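Local coordinates for protein nidogen (Mus musculus, PDB 1NPE) that probably helps link basement-membrane networks, its six-bladed YWTD beta-propeller domain binding laminin, at residues L31-A35 and K36-G40; T72-R75 and Q76-S80. All coordinates share one frame; numbering follows the deposited sequence.

Overall arrangement
Contact 1 (31-35 with 36-40) and contact 2 (72-75 with 76-80) bracket one four-stranded blade of the propeller. The chain enters the blade through the first, onto strand 36-44, and leaves it through the second, after strand 71-74. Their centres lie 14 Å apart, with nearest atoms about 4 Å apart and not touching. Glu57 bridges that interval: one of its carboxylate oxygens pairs with Lys36, the other with Arg75. A cadmium ion is bound directly in contact 1, by His32; a different one lies about 13 Å from the side chain of Leu78 in contact 2. Contact 1 meets the second protein chain through several residues, His32, Val37 and Ile39 among them, contact 2 through Ser80.

Contact 1 (L31-A35 and K36-G40); sequences LHIPA and KVIIG. With CD (cadmium ion), chain E.
Ile33 presses its CG2 methyl against the aliphatic stem of Lys36, the two side chains crossing at a slant. Ile33 CG2 sits 3.4 Å from Lys36 CD, closer than carbons usually approach, and also touches CG and CE, so a single branch meets three successive methylenes. With CG2 anti to the backbone N (chi1 -45° for CG1), Ile33 sends its other branch away from the lysine, and CD1 reaches CD1 of Ile38 at 4.1 Å, those two side chains being nearly perpendicular.

The backbone explains the proximity. A type I turn from Ile33 to Lys36 carries the chain round the corner between strand 28-33 of one blade and strand 36-44 of the next, the blade-to-blade step of a beta-propeller. It is closed by Lys36 N donating to Ile33 O at 3.0 Å, fairly straight (160°) although the nitrogen stands above the carbonyl plane.

On the strand before the turn, His32 ND1 binds a cadmium ion at 2.5 Å; a water and an acidic residue of the partner protein chain join it there. The lysine stem runs straight until chi4 turns NZ aside (-66°), to a salt bridge with Glu57 and a hydrogen bond with Ser59. Methyl packing therefore holds the stem while Glu57 and Ser59 hold the tip, a pairing that should favour the charged ammonium form.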
loop_
_atom_site.group_PDB
_atom_site.type_symbol
_atom_site.label_atom_id
_atom_site.label_comp_id
_atom_site.label_asym_id
_atom_site.label_seq_id
_atom_site.Cartn_x
_atom_site.Cartn_y
_atom_site.Cartn_z
ATOM N N LEU A 31 -11.357 -9.552 -14.358
ATOM C CA LEU A 31 -12.378 -9.712 -13.348
ATOM C C LEU A 31 -12.877 -8.366 -12.864
ATOM O O LEU A 31 -12.111 -7.406 -12.759
ATOM C CB LEU A 31 -11.766 -10.462 -12.163
ATOM C CG LEU A 31 -12.615 -11.368 -11.280
ATOM C CD1 LEU A 31 -13.077 -12.580 -12.081
ATOM C CD2 LEU A 31 -11.771 -11.814 -10.095
ATOM N N HIS A 32 -14.175 -8.300 -12.596
ATOM C CA HIS A 32 -14.792 -7.097 -12.068
ATOM C C HIS A 32 -15.263 -7.380 -10.642
ATOM O O HIS A 32 -16.062 -8.296 -10.412
ATOM C CB HIS A 32 -16.001 -6.674 -12.910
ATOM C CG HIS A 32 -15.657 -5.805 -14.076
ATOM N ND1 HIS A 32 -15.815 -6.216 -15.381
ATOM C CD2 HIS A 32 -15.194 -4.535 -14.134
ATOM C CE1 HIS A 32 -15.467 -5.237 -16.195
ATOM N NE2 HIS A 32 -15.085 -4.205 -15.463
ATOM N N ILE A 33 -14.722 -6.633 -9.685
ATOM C CA ILE A 33 -15.119 -6.761 -8.286
ATOM C C ILE A 33 -15.388 -5.311 -7.886
ATOM O O ILE A 33 -14.593 -4.688 -7.179
ATOM C CB ILE A 33 -14.005 -7.371 -7.388
ATOM C CG1 ILE A 33 -13.348 -8.579 -8.057
ATOM C CG2 ILE A 33 -14.615 -7.855 -6.094
ATOM C CD1 ILE A 33 -12.099 -8.234 -8.840
ATOM N N PRO A 34 -16.539 -4.770 -8.326
ATOM C CA PRO A 34 -17.029 -3.404 -8.105
ATOM C C PRO A 34 -16.853 -2.758 -6.735
ATOM O O PRO A 34 -16.474 -1.595 -6.649
ATOM C CB PRO A 34 -18.494 -3.481 -8.552
ATOM C CG PRO A 34 -18.836 -4.925 -8.402
ATOM C CD PRO A 34 -17.606 -5.608 -8.898
ATOM N N ALA A 35 -17.064 -3.511 -5.665
ATOM C CA ALA A 35 -16.918 -2.943 -4.326
ATOM C C ALA A 35 -15.483 -2.845 -3.802
ATOM O O ALA A 35 -15.236 -2.151 -2.815
ATOM C CB ALA A 35 -17.775 -3.726 -3.333
ATOM N N LYS A 36 -14.533 -3.478 -4.488
ATOM C CA LYS A 36 -13.148 -3.505 -4.017
ATOM C C LYS A 36 -12.097 -2.588 -4.640
ATOM O O LYS A 36 -12.244 -2.093 -5.749
ATOM C CB LYS A 36 -12.622 -4.945 -4.071
ATOM C CG LYS A 36 -13.447 -5.975 -3.300
ATOM C CD LYS A 36 -12.762 -7.351 -3.331
ATOM C CE LYS A 36 -13.624 -8.456 -2.710
ATOM N NZ LYS A 36 -13.841 -8.281 -1.240
ATOM N N VAL A 37 -11.035 -2.352 -3.878
ATOM C CA VAL A 37 -9.901 -1.561 -4.338
ATOM C C VAL A 37 -8.743 -2.559 -4.287
ATOM O O VAL A 37 -8.135 -2.779 -3.233
ATOM C CB VAL A 37 -9.607 -0.341 -3.421
ATOM C CG1 VAL A 37 -8.322 0.347 -3.859
ATOM C CG2 VAL A 37 -10.769 0.650 -3.464
ATOM N N ILE A 38 -8.520 -3.231 -5.413
ATOM C CA ILE A 38 -7.471 -4.232 -5.536
ATOM C C ILE A 38 -6.110 -3.548 -5.513
ATOM O O ILE A 38 -5.865 -2.618 -6.279
ATOM C CB ILE A 38 -7.614 -5.021 -6.857
ATOM C CG1 ILE A 38 -9.059 -5.495 -7.047
ATOM C CG2 ILE A 38 -6.678 -6.223 -6.853
ATOM C CD1 ILE A 38 -9.475 -6.628 -6.125
ATOM N N ILE A 39 -5.224 -4.006 -4.635
ATOM C CA ILE A 39 -3.901 -3.407 -4.528
ATOM C C ILE A 39 -2.786 -4.354 -4.961
ATOM O O ILE A 39 -2.109 -4.097 -5.956
ATOM C CB ILE A 39 -3.628 -2.902 -3.099
ATOM C CG1 ILE A 39 -4.693 -1.879 -2.686
ATOM C CG2 ILE A 39 -2.237 -2.288 -3.015
ATOM C CD1 ILE A 39 -4.630 -0.563 -3.456
ATOM N N GLY A 40 -2.593 -5.443 -4.219
ATOM C CA GLY A 40 -1.545 -6.390 -4.561
ATOM C C GLY A 40 -1.998 -7.531 -5.453
ATOM O O GLY A 40 -3.146 -7.965 -5.370
HETATM CD CD CD E . -17.482 -8.074 -15.629
HETATM O O HOH W 1 -16.991 -9.844 -13.637
#

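Contact 2 (T72-R75 and Q76-S80)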
loop_
_atom_site.group_PDB
_atom_site.type_symbol
_atom_site.label_atom_id
_atom_site.label_comp_id
_atom_site.label_asym_id
_atom_site.label_seq_id
_atom_site.Cartn_x
_atom_site.Cartn_y
_atom_site.Cartn_z
ATOM N N THR A 72 -12.983 -15.172 -1.769
ATOM C CA THR A 72 -12.223 -14.550 -0.690
ATOM C C THR A 72 -11.718 -15.617 0.280
ATOM O O THR A 72 -12.487 -16.480 0.697
ATOM C CB THR A 72 -13.105 -13.560 0.077
ATOM O OG1 THR A 72 -13.672 -12.625 -0.848
ATOM C CG2 THR A 72 -12.295 -12.812 1.117
ATOM N N ILE A 73 -10.428 -15.580 0.610
ATOM C CA ILE A 73 -9.865 -16.557 1.537
ATOM C C ILE A 73 -9.642 -16.007 2.939
ATOM O O ILE A 73 -9.741 -16.749 3.915
ATOM C CB ILE A 73 -8.563 -17.232 0.998
ATOM C CG1 ILE A 73 -7.534 -16.187 0.559
ATOM C CG2 ILE A 73 -8.900 -18.188 -0.144
ATOM C CD1 ILE A 73 -6.253 -16.786 -0.021
ATOM N N ILE A 74 -9.360 -14.708 3.047
ATOM C CA ILE A 74 -9.148 -14.081 4.352
ATOM C C ILE A 74 -9.847 -12.727 4.477
ATOM O O ILE A 74 -9.788 -11.906 3.563
ATOM C CB ILE A 74 -7.648 -13.893 4.673
ATOM C CG1 ILE A 74 -6.914 -15.241 4.607
ATOM C CG2 ILE A 74 -7.493 -13.282 6.054
ATOM C CD1 ILE A 74 -5.439 -15.182 4.981
ATOM N N ARG A 75 -10.506 -12.515 5.622
ATOM C CA ARG A 75 -11.226 -11.272 5.927
ATOM C C ARG A 75 -10.892 -10.799 7.342
ATOM O O ARG A 75 -10.649 -9.613 7.576
ATOM C CB ARG A 75 -12.745 -11.482 5.883
ATOM C CG ARG A 75 -13.303 -12.156 4.658
ATOM C CD ARG A 75 -14.784 -12.468 4.867
ATOM N NE ARG A 75 -15.309 -13.352 3.827
ATOM C CZ ARG A 75 -15.849 -12.928 2.689
ATOM N NH1 ARG A 75 -15.941 -11.631 2.446
ATOM N NH2 ARG A 75 -16.276 -13.798 1.783
ATOM N N GLN A 76 -10.918 -11.737 8.286
ATOM C CA GLN A 76 -10.671 -11.448 9.699
ATOM C C GLN A 76 -9.283 -10.910 10.011
ATOM O O GLN A 76 -8.337 -11.169 9.284
ATOM C CB GLN A 76 -10.893 -12.713 10.544
ATOM C CG GLN A 76 -12.151 -13.523 10.213
ATOM C CD GLN A 76 -13.453 -12.762 10.443
ATOM O OE1 GLN A 76 -14.444 -12.983 9.741
ATOM N NE2 GLN A 76 -13.461 -11.872 11.435
ATOM N N ASP A 77 -9.186 -10.151 11.100
ATOM C CA ASP A 77 -7.924 -9.599 11.589
ATOM C C ASP A 77 -6.962 -9.105 10.504
ATOM O O ASP A 77 -5.775 -9.443 10.500
ATOM C CB ASP A 77 -7.243 -10.648 12.483
ATOM C CG ASP A 77 -6.083 -10.083 13.296
ATOM O OD1 ASP A 77 -6.148 -8.918 13.747
ATOM O OD2 ASP A 77 -5.102 -10.827 13.496
ATOM N N LEU A 78 -7.491 -8.307 9.584
ATOM C CA LEU A 78 -6.708 -7.739 8.495
ATOM C C LEU A 78 -6.707 -6.230 8.593
ATOM O O LEU A 78 -7.734 -5.628 8.918
ATOM C CB LEU A 78 -7.299 -8.122 7.138
ATOM C CG LEU A 78 -6.823 -9.379 6.417
ATOM C CD1 LEU A 78 -7.562 -9.467 5.087
ATOM C CD2 LEU A 78 -5.312 -9.340 6.197
ATOM N N GLY A 79 -5.560 -5.629 8.288
ATOM C CA GLY A 79 -5.433 -4.185 8.320
ATOM C C GLY A 79 -5.464 -3.627 6.906
ATOM O O GLY A 79 -6.539 -3.420 6.332
ATOM N N SER A 80 -4.279 -3.416 6.337
ATOM C CA SER A 80 -4.135 -2.885 4.983
ATOM C C SER A 80 -3.164 -3.743 4.152
ATOM O O SER A 80 -1.991 -3.400 3.992
ATOM C CB SER A 80 -3.639 -1.437 5.042
ATOM O OG SER A 80 -3.654 -0.839 3.760
#
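Leu78 turns back over the end of strand 71-74, and its CD1 methyl meets CG2 of Ile74 at 3.9 Å, the two side chains crossing at about a right angle. Leu78 CD1 also lies 3.6 Å from Ile74 O, while Leu78 CB rests 3.7 Å from Arg75 O; the leucine thus packs on two consecutive carbonyls as well as on a side chain. In Ile74, CG2 stands anti to the backbone N (chi1 of CG1 -57°), which brings that short branch to the leucine and also to within 4.0 Å of Gln76 O. These touches are van der Waals in kind, between apolar carbons or between carbon and carbonyl oxygen.

This return is part of the blade-to-blade connection of the propeller: the chain passes from outer strand 71-74 of one blade to inner strand 81-87 of the next. Asp77 marks the bend with a left-handed backbone conformation (phi 39°, psi 49°), after which Leu78 faces the strand again. Just before the departure the strand is itself irregular: Ile73 and Ile74 both lie opposite Ile60 in a classic beta bulge.

Arg75, extended from CG to NE, leads away from the turn and lays its guanidinium beside its own strand, where Thr72 CB lies 3.6 Å above one face near the rim. Farther out, Trp95 of the next blade touches both Ile74 and Leu78, and Glu57 forms a salt bridge with Arg75 NH1. Asp77 OD2 is paired with Arg102, and the carboxylate of Asp97 accepts from the backbone nitrogens of Gly79 and Ser80. Ser80 OG bonds to Glu82 and to a basic residue of the partner protein chain.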